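Local coordinates for protein peptidase M28 (Shewanella amazonensis SB2B, PDB 3IIB) that probably acts as a zinc-dependent peptidase of family M28, with carboxypeptidase or metallodipeptidase activity, working as a homodimer, at residues Pro291-Arg296 and Lys323-Ala328; Ile170-Gly175 and Leu208-Leu213; Thr31-Pro36 and Val48-Ala53; Phe398-Thr403 and Leu408-Pro413. All blocks are in the same frame, centred on the assembly; numbering follows the deposited sequence. Where two conformers were deposited one is given.

Interaction 1: residues Pro291-Arg296 and Lys323-Ala328; sequences PERTIR and KHYIAA
Arg293 lays its guanidinium flat on the phenol ring of Tyr325, a cation-pi stack with the two planes only 2° apart. Arg293 CZ sits 3.5 Å from the centroid of the Tyr325 ring, almost on the ring normal, while Arg293 NE approaches Tyr325 CG at 3.4 Å. The arginine chain is extended from CG to NE, long enough to carry its flat end over the centre of the ring. Tyr325 turns CG anti to its own backbone N (chi1 -177°), which brings the ring under the guanidinium.

Stacking uses the face of the guanidinium and keeps its N-H groups for other partners: Arg293 NE forms a salt bridge with Glu250, and NH1 reaches the carbonyl oxygens of Met430 and Ser433. Tyr325 OH in turn bonds to Val435 O. A leucine in place of Tyr325 would probably leave the Arg293 guanidinium without its flat, electron-rich floor and Val435 O without its hydroxyl partner.

The contact between Arg296 and His324 is looser. Arg296 NH1 passes 3.9 Å from His324 NE2 with the planes steeply inclined, and the hydroxyl of Tyr313 joins the two by bonding to both; Glu320 and Glu241 form salt bridges with Arg296.

Strands 293-300 and 324-329 are not sheet neighbours: strand 247-257 runs between them, parallel to both, so these long side chains reach across it, with helix 413-432 packing against Pro291, Ile295 and Ala328.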
loop_
_atom_site.group_PDB
_atom_site.type_symbol
_atom_site.label_atom_id
_atom_site.label_comp_id
_atom_site.label_asym_id
_atom_site.label_seq_id
_atom_site.Cartn_x
_atom_site.Cartn_y
_atom_site.Cartn_z
ATOM N N PRO A 291 21.375 -37.648 9.250
ATOM C CA PRO A 291 21.685 -37.030 10.539
ATOM C C PRO A 291 21.656 -38.063 11.676
ATOM O O PRO A 291 20.918 -39.071 11.588
ATOM C CB PRO A 291 20.524 -36.030 10.715
ATOM C CG PRO A 291 19.384 -36.663 10.014
ATOM C CD PRO A 291 19.985 -37.415 8.838
ATOM N N GLU A 292 22.364 -37.792 12.767
ATOM C CA GLU A 292 22.248 -38.660 13.932
ATOM C C GLU A 292 20.858 -38.584 14.536
ATOM O O GLU A 292 20.215 -39.624 14.811
ATOM C CB GLU A 292 23.323 -38.340 14.946
ATOM C CG GLU A 292 24.715 -38.652 14.397
ATOM C CD GLU A 292 25.838 -38.289 15.362
ATOM O OE1 GLU A 292 25.536 -37.800 16.450
ATOM O OE2 GLU A 292 27.028 -38.474 15.013
ATOM N N ARG A 293 20.398 -37.374 14.777
ATOM C CA ARG A 293 19.035 -37.167 15.325
ATOM C C ARG A 293 18.004 -37.081 14.226
ATOM O O ARG A 293 18.316 -36.714 13.112
ATOM C CB ARG A 293 18.956 -35.895 16.159
ATOM C CG ARG A 293 19.912 -35.862 17.342
ATOM C CD ARG A 293 19.758 -34.669 18.295
ATOM N NE ARG A 293 20.571 -34.940 19.462
ATOM C CZ ARG A 293 21.873 -34.640 19.586
ATOM N NH1 ARG A 293 22.492 -33.886 18.678
ATOM N NH2 ARG A 293 22.551 -35.072 20.654
ATOM N N THR A 294 16.747 -37.345 14.591
ATOM C CA THR A 294 15.631 -37.073 13.699
ATOM C C THR A 294 15.423 -35.563 13.589
ATOM O O THR A 294 15.523 -34.864 14.591
ATOM C CB THR A 294 14.384 -37.768 14.211
ATOM O OG1 THR A 294 14.620 -39.184 14.168
ATOM C CG2 THR A 294 13.149 -37.354 13.382
ATOM N N ILE A 295 15.217 -35.061 12.375
ATOM C CA ILE A 295 14.839 -33.658 12.180
ATOM C C ILE A 295 13.362 -33.603 11.883
ATOM O O ILE A 295 12.888 -34.201 10.920
ATOM C CB ILE A 295 15.647 -33.004 11.062
ATOM C CG1 ILE A 295 17.128 -32.961 11.479
ATOM C CG2 ILE A 295 15.116 -31.594 10.698
ATOM C CD1 ILE A 295 18.142 -32.752 10.283
ATOM N N ARG A 296 12.637 -32.860 12.699
ATOM C CA ARG A 296 11.193 -32.791 12.579
ATOM C C ARG A 296 10.779 -31.362 12.180
ATOM O O ARG A 296 11.059 -30.393 12.912
ATOM C CB ARG A 296 10.536 -33.216 13.901
ATOM C CG ARG A 296 9.001 -33.170 13.830
ATOM C CD ARG A 296 8.332 -33.621 15.106
ATOM N NE ARG A 296 8.532 -35.054 15.312
ATOM C CZ ARG A 296 8.349 -35.693 16.469
ATOM N NH1 ARG A 296 7.977 -35.032 17.580
ATOM N NH2 ARG A 296 8.535 -36.998 16.521
ATOM N N LYS A 323 13.220 -35.937 25.006
ATOM C CA LYS A 323 14.023 -36.298 23.839
ATOM C C LYS A 323 14.089 -35.223 22.736
ATOM O O LYS A 323 14.691 -35.449 21.700
ATOM C CB LYS A 323 13.520 -37.626 23.266
ATOM C CG LYS A 323 13.933 -38.853 24.096
ATOM C CD LYS A 323 15.425 -39.144 23.945
ATOM C CE LYS A 323 15.836 -40.406 24.691
ATOM N NZ LYS A 323 17.250 -40.791 24.414
ATOM N N HIS A 324 13.455 -34.066 22.936
ATOM C CA HIS A 324 13.609 -32.921 22.037
ATOM C C HIS A 324 14.938 -32.270 22.344
ATOM O O HIS A 324 15.146 -31.757 23.436
ATOM C CB HIS A 324 12.482 -31.910 22.190
ATOM C CG HIS A 324 11.243 -32.311 21.481
ATOM N ND1 HIS A 324 10.608 -33.511 21.731
ATOM C CD2 HIS A 324 10.551 -31.714 20.481
ATOM C CE1 HIS A 324 9.559 -33.614 20.939
ATOM N NE2 HIS A 324 9.509 -32.547 20.159
ATOM N N TYR A 325 15.874 -32.373 21.431
ATOM C CA TYR A 325 17.210 -31.854 21.673
ATOM C C TYR A 325 17.183 -30.317 21.714
ATOM O O TYR A 325 17.708 -29.701 22.640
ATOM C CB TYR A 325 18.139 -32.382 20.591
ATOM C CG TYR A 325 19.583 -31.966 20.765
ATOM C CD1 TYR A 325 20.331 -32.380 21.870
ATOM C CD2 TYR A 325 20.206 -31.196 19.802
ATOM C CE1 TYR A 325 21.670 -31.989 22.008
ATOM C CE2 TYR A 325 21.543 -30.780 19.957
ATOM C CZ TYR A 325 22.247 -31.210 21.027
ATOM O OH TYR A 325 23.550 -30.775 21.138
ATOM N N ILE A 326 16.577 -29.714 20.691
ATOM C CA ILE A 326 16.451 -28.266 20.579
ATOM C C ILE A 326 15.324 -27.988 19.638
ATOM O O ILE A 326 15.037 -28.804 18.749
ATOM C CB ILE A 326 17.756 -27.615 20.097
ATOM C CG1 ILE A 326 17.708 -26.089 20.291
ATOM C CG2 ILE A 326 18.028 -27.974 18.633
ATOM C CD1 ILE A 326 19.118 -25.437 20.438
ATOM N N ALA A 327 14.670 -26.854 19.837
ATOM C CA ALA A 327 13.597 -26.397 18.970
ATOM C C ALA A 327 13.815 -24.949 18.522
ATOM O O ALA A 327 14.328 -24.166 19.299
ATOM C CB ALA A 327 12.248 -26.485 19.714
ATOM N N ALA A 328 13.396 -24.606 17.294
ATOM C CA ALA A 328 13.483 -23.238 16.748
ATOM C C ALA A 328 12.378 -23.033 15.743
ATOM O O ALA A 328 11.889 -24.002 15.153
ATOM C CB ALA A 328 14.849 -22.932 16.092
#

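Interaction 2: residues Ile170-Gly175 and Leu208-Leu213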
loop_
_atom_site.group_PDB
_atom_site.type_symbol
_atom_site.label_atom_id
_atom_site.label_comp_id
_atom_site.label_asym_id
_atom_site.label_seq_id
_atom_site.Cartn_x
_atom_site.Cartn_y
_atom_site.Cartn_z
ATOM N N ILE A 170 -11.600 2.171 17.755
ATOM C CA ILE A 170 -10.723 2.127 16.596
ATOM C C ILE A 170 -9.306 2.343 17.064
ATOM O O ILE A 170 -9.067 3.141 17.970
ATOM C CB ILE A 170 -11.074 3.183 15.500
ATOM C CG1 ILE A 170 -11.270 4.563 16.098
ATOM C CG2 ILE A 170 -12.357 2.735 14.682
ATOM C CD1 ILE A 170 -11.185 5.758 15.038
ATOM N N ILE A 171 -8.368 1.666 16.410
ATOM C CA ILE A 171 -6.960 1.883 16.687
ATOM C C ILE A 171 -6.191 2.289 15.425
ATOM O O ILE A 171 -6.523 1.884 14.302
ATOM C CB ILE A 171 -6.272 0.645 17.355
ATOM C CG1 ILE A 171 -6.107 -0.542 16.385
ATOM C CG2 ILE A 171 -6.970 0.302 18.686
ATOM C CD1 ILE A 171 -5.258 -1.702 16.985
ATOM N N ARG A 172 -5.153 3.088 15.609
ATOM C CA ARG A 172 -4.132 3.180 14.589
ATOM C C ARG A 172 -3.502 1.809 14.420
ATOM O O ARG A 172 -3.017 1.206 15.383
ATOM C CB ARG A 172 -3.034 4.172 14.968
ATOM C CG ARG A 172 -1.867 4.258 13.951
ATOM C CD ARG A 172 -0.755 5.194 14.450
ATOM N NE ARG A 172 -1.163 6.593 14.448
ATOM C CZ ARG A 172 -1.026 7.422 13.412
ATOM N NH1 ARG A 172 -0.449 7.010 12.258
ATOM N NH2 ARG A 172 -1.440 8.681 13.524
ATOM N N SER A 173 -3.519 1.333 13.178
ATOM C CA SER A 173 -2.941 0.041 12.827
ATOM C C SER A 173 -1.578 -0.125 13.448
ATOM O O SER A 173 -0.758 0.823 13.459
ATOM C CB SER A 173 -2.824 -0.098 11.318
ATOM O OG SER A 173 -4.088 -0.421 10.732
ATOM N N ILE A 174 -1.332 -1.344 13.953
ATOM C CA ILE A 174 -0.074 -1.677 14.581
ATOM C C ILE A 174 0.914 -2.019 13.461
ATOM O O ILE A 174 1.197 -3.185 13.170
ATOM C CB ILE A 174 -0.192 -2.814 15.637
ATOM C CG1 ILE A 174 -1.373 -2.573 16.584
ATOM C CG2 ILE A 174 1.162 -2.944 16.390
ATOM C CD1 ILE A 174 -1.313 -1.230 17.349
ATOM N N GLY A 175 1.412 -0.964 12.822
ATOM C CA GLY A 175 2.186 -1.105 11.582
ATOM C C GLY A 175 3.137 0.032 11.488
ATOM O O GLY A 175 2.898 1.094 12.066
ATOM N N LEU A 208 -5.080 11.555 9.631
ATOM C CA LEU A 208 -6.164 12.453 9.234
ATOM C C LEU A 208 -7.031 12.843 10.433
ATOM O O LEU A 208 -7.406 14.013 10.602
ATOM C CB LEU A 208 -7.025 11.810 8.148
ATOM C CG LEU A 208 -8.286 12.550 7.699
ATOM C CD1 LEU A 208 -7.888 13.888 7.078
ATOM C CD2 LEU A 208 -9.046 11.629 6.683
ATOM N N ILE A 209 -7.354 11.855 11.258
ATOM C CA ILE A 209 -8.196 12.085 12.402
ATOM C C ILE A 209 -7.429 13.068 13.323
ATOM O O ILE A 209 -7.998 14.018 13.848
ATOM C CB ILE A 209 -8.535 10.802 13.134
ATOM C CG1 ILE A 209 -9.524 9.974 12.320
ATOM C CG2 ILE A 209 -9.154 11.121 14.511
ATOM C CD1 ILE A 209 -9.986 8.632 12.995
ATOM N N ASN A 210 -6.139 12.829 13.498
ATOM C CA ASN A 210 -5.304 13.699 14.335
ATOM C C ASN A 210 -5.339 15.153 13.834
ATOM O O ASN A 210 -5.470 16.078 14.636
ATOM C CB ASN A 210 -3.848 13.231 14.367
ATOM C CG ASN A 210 -3.592 12.075 15.347
ATOM O OD1 ASN A 210 -4.368 11.809 16.280
ATOM N ND2 ASN A 210 -2.435 11.426 15.168
ATOM N N ALA A 211 -5.214 15.355 12.522
ATOM C CA ALA A 211 -5.231 16.698 11.906
ATOM C C ALA A 211 -6.539 17.450 12.187
ATOM O O ALA A 211 -6.551 18.670 12.376
ATOM C CB ALA A 211 -5.026 16.557 10.397
HETATM N N MSE A 212 -7.653 16.719 12.209
HETATM C CA MSE A 212 -8.931 17.315 12.590
HETATM C C MSE A 212 -9.030 17.671 14.085
HETATM O O MSE A 212 -9.572 18.722 14.432
HETATM C CB MSE A 212 -10.053 16.357 12.203
HETATM C CG MSE A 212 -10.274 16.317 10.704
HETATM SE SE MSE A 212 -11.789 15.257 10.203
HETATM C CE MSE A 212 -11.240 14.877 8.349
ATOM N N LEU A 213 -8.550 16.762 14.955
ATOM C CA LEU A 213 -8.495 16.980 16.382
ATOM C C LEU A 213 -7.602 18.152 16.715
ATOM O O LEU A 213 -7.902 18.910 17.632
ATOM C CB LEU A 213 -8.016 15.732 17.118
ATOM C CG LEU A 213 -8.977 14.530 17.057
ATOM C CD1 LEU A 213 -8.237 13.280 17.599
ATOM C CD2 LEU A 213 -10.289 14.788 17.805
#
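Two nitrogen donors face each other where Arg172 meets Asn210: Arg172 NH2 lies 3.4 Å from Asn210 ND2, with no hydrogen bond between them. The amide nitrogen stands at the edge of the guanidinium, near its plane, and the two flat groups are inclined by 36°. A shared acid probably makes the approach tolerable. Asp135 takes a salt bridge from Arg172 NE through one carboxylate oxygen and a hydrogen bond from Asn210 ND2 through the other, while Asp207 pairs with Arg172 NH2. Asn210 OD1 accepts from Arg112 NE, so the amide is gripped at both ends and its rotation is fixed. An arginine suits the end of the strand because its several N-H groups can serve several acceptors at once; the bend at chi3 (-70°) turns its head toward the helix.

The apolar half is simpler. Ile170 and Ile209 reach toward each other tip to tip, CD1 of Ile170 meeting CD1 of Ile209 at 3.7 Å. Branched isoleucines fit here, since Ile201 and Phe133 of the adjoining strands touch both and complete the hydrophobic layer.

Strand 168-172 lies between 131-134 and 198-201, parallel to each, and helix 203-213 follows the last of them and packs back over the sheet face. A helix that follows one parallel strand and packs on the face of the sheet in this way is characteristic of alpha/beta folds.

Interaction 3: residues Thr31-Pro36 and Val48-Ala53; sequences TVEVGP and VDWAIA
Val34 presses one methyl against the root of the Trp50 side chain, and this is the close-packed half of the contact: Val34 CG2 is 3.6 Å from Trp50 CB and 3.7 Å from Trp50 CG. The methyl comes in obliquely to the indole. With chi1 at 165° the indole swings away from its own backbone N and toward helix 22-33, where Ile26 and Leu30 also pack on it. A beta-branched valine serves well here, and its side chain also touches Val46 and Ala47.

The segments belong to consecutive helices, 22-33 and 42-57, joined by a loop. Val34 is the first residue to leave helical angles after helix 22-33, and Gly35 follows with a positive phi (81°) at which a side chain would jam against the preceding carbonyl oxygen.

Toward the partly exposed side the contact thins to a single carboxylate. Glu33 OE1 stands at the edge of the indole, near its plane, 3.6 Å from Trp50 CD1 and 3.7 Å from Trp50 NE1, without a hydrogen bond to either; the carboxylate is inclined by 74° to the ring. Ser29 OG instead bridges the pair, hydrogen-bonded to both Trp50 NE1 and Glu33 OE2, and Arg215 of the second subunit forms a salt bridge with that same carboxylate oxygen.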
loop_
_atom_site.group_PDB
_atom_site.type_symbol
_atom_site.label_atom_id
_atom_site.label_comp_id
_atom_site.label_asym_id
_atom_site.label_seq_id
_atom_site.Cartn_x
_atom_site.Cartn_y
_atom_site.Cartn_z
ATOM N N THR A 31 1.227 -19.556 -1.534
ATOM C CA THR A 31 0.477 -18.304 -1.711
ATOM C C THR A 31 -0.438 -18.360 -2.938
ATOM O O THR A 31 -1.525 -17.775 -2.919
ATOM C CB THR A 31 1.385 -17.059 -1.763
ATOM O OG1 THR A 31 2.346 -17.220 -2.812
ATOM C CG2 THR A 31 2.111 -16.848 -0.427
ATOM N N VAL A 32 -0.040 -19.078 -3.989
ATOM C CA VAL A 32 -0.890 -19.212 -5.193
ATOM C C VAL A 32 -1.967 -20.289 -5.048
ATOM O O VAL A 32 -3.137 -20.030 -5.343
ATOM C CB VAL A 32 -0.042 -19.498 -6.447
ATOM C CG1 VAL A 32 -0.954 -19.771 -7.700
ATOM C CG2 VAL A 32 0.951 -18.348 -6.689
ATOM N N GLU A 33 -1.583 -21.476 -4.555
ATOM C CA GLU A 33 -2.485 -22.635 -4.565
ATOM C C GLU A 33 -3.435 -22.714 -3.338
ATOM O O GLU A 33 -4.379 -23.501 -3.344
ATOM C CB GLU A 33 -1.678 -23.916 -4.693
ATOM C CG GLU A 33 -0.764 -23.983 -5.941
ATOM C CD GLU A 33 0.244 -25.109 -5.852
ATOM O OE1 GLU A 33 -0.095 -26.124 -5.224
ATOM O OE2 GLU A 33 1.414 -24.959 -6.309
ATOM N N VAL A 34 -3.146 -21.905 -2.326
ATOM C CA VAL A 34 -3.969 -21.755 -1.144
ATOM C C VAL A 34 -4.345 -20.324 -0.934
ATOM O O VAL A 34 -5.535 -20.033 -0.832
ATOM C CB VAL A 34 -3.256 -22.309 0.120
ATOM C CG1 VAL A 34 -4.187 -22.304 1.350
ATOM C CG2 VAL A 34 -2.742 -23.721 -0.150
ATOM N N GLY A 35 -3.367 -19.424 -0.817
ATOM C CA GLY A 35 -3.655 -18.051 -0.455
ATOM C C GLY A 35 -3.849 -17.890 1.054
ATOM O O GLY A 35 -3.308 -18.672 1.844
ATOM N N PRO A 36 -4.652 -16.885 1.468
ATOM C CA PRO A 36 -4.825 -16.662 2.898
ATOM C C PRO A 36 -5.455 -17.881 3.521
ATOM O O PRO A 36 -6.301 -18.511 2.885
ATOM C CB PRO A 36 -5.775 -15.460 2.962
ATOM C CG PRO A 36 -6.445 -15.437 1.667
ATOM C CD PRO A 36 -5.492 -15.992 0.651
ATOM N N VAL A 48 -3.798 -27.301 4.973
ATOM C CA VAL A 48 -3.333 -28.573 5.530
ATOM C C VAL A 48 -3.125 -29.611 4.400
ATOM O O VAL A 48 -2.090 -30.303 4.381
ATOM C CB VAL A 48 -4.303 -29.077 6.668
ATOM C CG1 VAL A 48 -4.073 -30.562 6.975
ATOM C CG2 VAL A 48 -4.189 -28.157 7.894
ATOM N N ASP A 49 -4.101 -29.727 3.495
ATOM C CA ASP A 49 -4.036 -30.725 2.446
ATOM C C ASP A 49 -2.849 -30.370 1.529
ATOM O O ASP A 49 -2.079 -31.242 1.114
ATOM C CB ASP A 49 -5.346 -30.805 1.686
ATOM C CG ASP A 49 -6.446 -31.486 2.496
ATOM O OD1 ASP A 49 -6.105 -32.149 3.484
ATOM O OD2 ASP A 49 -7.626 -31.320 2.156
ATOM N N TRP A 50 -2.648 -29.075 1.310
ATOM C CA TRP A 50 -1.543 -28.614 0.457
ATOM C C TRP A 50 -0.205 -29.028 1.078
ATOM O O TRP A 50 0.683 -29.484 0.376
ATOM C CB TRP A 50 -1.607 -27.103 0.243
ATOM C CG TRP A 50 -0.318 -26.533 -0.316
ATOM C CD1 TRP A 50 -0.023 -26.338 -1.624
ATOM C CD2 TRP A 50 0.827 -26.120 0.428
ATOM N NE1 TRP A 50 1.250 -25.831 -1.753
ATOM C CE2 TRP A 50 1.785 -25.664 -0.499
ATOM C CE3 TRP A 50 1.122 -26.038 1.808
ATOM C CZ2 TRP A 50 3.038 -25.186 -0.106
ATOM C CZ3 TRP A 50 2.384 -25.565 2.200
ATOM C CH2 TRP A 50 3.329 -25.144 1.237
ATOM N N ALA A 51 -0.092 -28.857 2.385
ATOM C CA ALA A 51 1.175 -29.085 3.108
ATOM C C ALA A 51 1.487 -30.561 3.164
ATOM O O ALA A 51 2.605 -30.977 2.910
ATOM C CB ALA A 51 1.082 -28.465 4.516
ATOM N N ILE A 52 0.475 -31.381 3.424
ATOM C CA ILE A 52 0.652 -32.834 3.393
ATOM C C ILE A 52 1.176 -33.298 2.012
ATOM O O ILE A 52 2.190 -34.039 1.907
ATOM C CB ILE A 52 -0.681 -33.546 3.814
ATOM C CG1 ILE A 52 -1.008 -33.342 5.313
ATOM C CG2 ILE A 52 -0.583 -35.031 3.574
ATOM C CD1 ILE A 52 -0.049 -34.086 6.256
ATOM N N ALA A 53 0.521 -32.834 0.945
ATOM C CA ALA A 53 0.886 -33.230 -0.406
ATOM C C ALA A 53 2.303 -32.732 -0.701
ATOM O O ALA A 53 3.093 -33.446 -1.304
ATOM C CB ALA A 53 -0.133 -32.660 -1.450
#

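Interaction 4: residues Phe398-Thr403 and Leu408-Pro413. With ZN (zinc ion), chain B.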
loop_
_atom_site.group_PDB
_atom_site.type_symbol
_atom_site.label_atom_id
_atom_site.label_comp_id
_atom_site.label_asym_id
_atom_site.label_seq_id
_atom_site.Cartn_x
_atom_site.Cartn_y
_atom_site.Cartn_z
ATOM N N PHE A 398 6.751 -5.057 9.602
ATOM C CA PHE A 398 5.489 -4.449 10.027
ATOM C C PHE A 398 4.932 -3.408 9.071
ATOM O O PHE A 398 3.879 -2.802 9.343
ATOM C CB PHE A 398 5.593 -3.962 11.486
ATOM C CG PHE A 398 5.802 -5.105 12.473
ATOM C CD1 PHE A 398 4.775 -6.011 12.724
ATOM C CD2 PHE A 398 7.019 -5.327 13.046
ATOM C CE1 PHE A 398 4.945 -7.066 13.568
ATOM C CE2 PHE A 398 7.200 -6.378 13.901
ATOM C CZ PHE A 398 6.154 -7.276 14.151
ATOM N N ASP A 399 5.575 -3.225 7.924
ATOM C CA ASP A 399 4.921 -2.540 6.795
ATOM C C ASP A 399 3.828 -3.398 6.157
ATOM O O ASP A 399 2.885 -2.848 5.596
ATOM C CB ASP A 399 5.889 -2.130 5.724
ATOM C CG ASP A 399 6.930 -1.129 6.205
ATOM O OD1 ASP A 399 6.768 -0.525 7.285
ATOM O OD2 ASP A 399 7.915 -0.943 5.475
ATOM N N TYR A 400 3.958 -4.719 6.238
ATOM C CA TYR A 400 3.054 -5.613 5.506
ATOM C C TYR A 400 2.329 -6.618 6.362
ATOM O O TYR A 400 1.251 -7.077 5.966
ATOM C CB TYR A 400 3.797 -6.346 4.379
ATOM C CG TYR A 400 4.794 -5.492 3.654
ATOM C CD1 TYR A 400 4.382 -4.404 2.891
ATOM C CD2 TYR A 400 6.150 -5.787 3.703
ATOM C CE1 TYR A 400 5.307 -3.614 2.217
ATOM C CE2 TYR A 400 7.068 -4.999 3.050
ATOM C CZ TYR A 400 6.641 -3.924 2.302
ATOM O OH TYR A 400 7.560 -3.157 1.630
ATOM N N HIS A 401 2.911 -6.968 7.521
ATOM C CA HIS A 401 2.339 -7.905 8.489
ATOM C C HIS A 401 0.880 -7.604 8.722
ATOM O O HIS A 401 0.565 -6.514 9.057
ATOM C CB HIS A 401 3.147 -7.742 9.774
ATOM C CG HIS A 401 2.599 -8.417 10.986
ATOM N ND1 HIS A 401 1.842 -7.743 11.927
ATOM C CD2 HIS A 401 2.804 -9.661 11.486
ATOM C CE1 HIS A 401 1.567 -8.567 12.920
ATOM N NE2 HIS A 401 2.174 -9.721 12.697
ATOM N N HIS A 402 0.007 -8.602 8.542
ATOM C CA HIS A 402 -1.400 -8.500 8.881
ATOM C C HIS A 402 -2.204 -7.506 8.049
ATOM O O HIS A 402 -3.331 -7.075 8.462
ATOM C CB HIS A 402 -1.580 -8.243 10.381
ATOM C CG HIS A 402 -1.224 -9.404 11.255
ATOM N ND1 HIS A 402 -1.622 -9.479 12.587
ATOM C CD2 HIS A 402 -0.456 -10.501 11.030
ATOM C CE1 HIS A 402 -1.144 -10.598 13.114
ATOM N NE2 HIS A 402 -0.445 -11.236 12.193
ATOM N N THR A 403 -1.674 -7.170 6.868
ATOM C CA THR A 403 -2.393 -6.360 5.878
ATOM C C THR A 403 -2.761 -7.132 4.636
ATOM O O THR A 403 -2.197 -8.222 4.375
ATOM C CB THR A 403 -1.538 -5.154 5.406
ATOM O OG1 THR A 403 -0.482 -5.636 4.548
ATOM C CG2 THR A 403 -0.984 -4.365 6.628
ATOM N N LEU A 408 3.253 -12.215 -2.067
ATOM C CA LEU A 408 4.485 -12.920 -2.424
ATOM C C LEU A 408 5.591 -11.971 -2.817
ATOM O O LEU A 408 6.782 -12.211 -2.535
ATOM C CB LEU A 408 4.187 -13.919 -3.558
ATOM C CG LEU A 408 5.365 -14.705 -4.166
ATOM C CD1 LEU A 408 6.007 -15.648 -3.165
ATOM C CD2 LEU A 408 4.888 -15.429 -5.413
ATOM N N ASP A 409 5.205 -10.920 -3.540
ATOM C CA ASP A 409 6.157 -9.925 -4.033
ATOM C C ASP A 409 6.871 -9.138 -2.942
ATOM O O ASP A 409 7.802 -8.360 -3.257
ATOM C CB ASP A 409 5.430 -8.976 -4.956
ATOM C CG ASP A 409 4.181 -8.374 -4.299
ATOM O OD1 ASP A 409 3.100 -9.027 -4.379
ATOM O OD2 ASP A 409 4.353 -7.321 -3.632
ATOM N N LYS A 410 6.429 -9.288 -1.692
ATOM C CA LYS A 410 7.124 -8.696 -0.564
ATOM C C LYS A 410 8.367 -9.479 -0.115
ATOM O O LYS A 410 9.151 -8.951 0.651
ATOM C CB LYS A 410 6.193 -8.473 0.613
ATOM C CG LYS A 410 4.934 -7.592 0.282
ATOM C CD LYS A 410 5.261 -6.295 -0.502
ATOM C CE LYS A 410 4.003 -5.447 -0.759
ATOM N NZ LYS A 410 2.912 -6.245 -1.392
ATOM N N ILE A 411 8.513 -10.716 -0.567
ATOM C CA ILE A 411 9.644 -11.573 -0.187
ATOM C C ILE A 411 10.820 -11.265 -1.116
ATOM O O ILE A 411 10.668 -11.301 -2.350
ATOM C CB ILE A 411 9.240 -13.059 -0.310
ATOM C CG1 ILE A 411 8.210 -13.412 0.786
ATOM C CG2 ILE A 411 10.452 -14.020 -0.260
ATOM C CD1 ILE A 411 7.730 -14.790 0.692
ATOM N N ASN A 412 11.959 -10.936 -0.512
ATOM C CA ASN A 412 13.211 -10.785 -1.207
ATOM C C ASN A 412 13.794 -12.176 -1.339
ATOM O O ASN A 412 14.086 -12.788 -0.314
ATOM C CB ASN A 412 14.174 -9.906 -0.404
ATOM C CG ASN A 412 15.529 -9.748 -1.071
ATOM O OD1 ASN A 412 16.236 -10.711 -1.343
ATOM N ND2 ASN A 412 15.898 -8.513 -1.346
ATOM N N PRO A 413 13.901 -12.694 -2.559
ATOM C CA PRO A 413 14.324 -14.095 -2.732
ATOM C C PRO A 413 15.717 -14.375 -2.197
ATOM O O PRO A 413 15.960 -15.465 -1.698
ATOM C CB PRO A 413 14.270 -14.307 -4.264
ATOM C CG PRO A 413 13.195 -13.332 -4.724
ATOM C CD PRO A 413 13.429 -12.107 -3.837
HETATM ZN ZN ZN B . 0.811 -13.097 12.596
HETATM O O HOH W 1 1.829 -12.065 14.162
HETATM O O HOH W 2 2.108 -14.550 13.465
#
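The loop that supplies His402 to the zinc centre of this M28 peptidase is flanked by a CH-pi contact between Tyr400 and Lys410. Lys410 lies over one face of the phenol ring, with Lys410 CD 3.9 Å from the centroid of the Tyr400 ring and 12° off its normal; Lys410 CE comes within 3.7 Å of Tyr400 CE1. Asp399 CB covers the opposite face, so the ring is sandwiched. Bends at chi2 (-47°) and chi4 carry the lysine's methylenes across the ring and its ammonium on to Asp409, where Lys410 NZ meets Asp409 OD2 at 2.9 Å in a salt bridge. Asn405 and the carbonyl oxygen of His178 of the second subunit also receive this ammonium. Lysine suits the place by pairing an oily stem with a charged tip. An alanine instead of Tyr400 would probably open a gap between Asp399 and Lys410, leaving the lysine's methylenes without the ring they lie on.

Tyr400 also begins a type II beta turn ending at Thr403, whose backbone N and OG1 both donate to Tyr400 O. His402 takes the positive phi of the turn's third position, which probably helps aim its ring at the metal, bound also by Asp269 and Glu304. His401 CE1 lies over one face of the His402 ring, and His401 NE2 is hydrogen-bonded to a zinc-bound water at 2.8 Å. His402 NE2 itself binds the zinc ion at 2.3 Å.

Along the chain the order is interaction 3, interaction 2, interaction 1, interaction 4, each closing before the next opens. Interactions 1 and 2 both reach the large mixed sheet but on opposite sides of the chain's centre, about 46 Å apart between centres. Interaction 4 lies nearer the middle, beside the zinc site, its centre about 18 Å from that of interaction 3 and about 23 Å from that of interaction 2. Interactions 3 and 4 touch directly, Thr31 OG1 packing 3.9 Å from Leu408 CB. Interactions 2, 3 and 4 all meet the second subunit, so the metal-binding loop and the dimer interface are close neighbours, consistent with activity belonging to the homodimer.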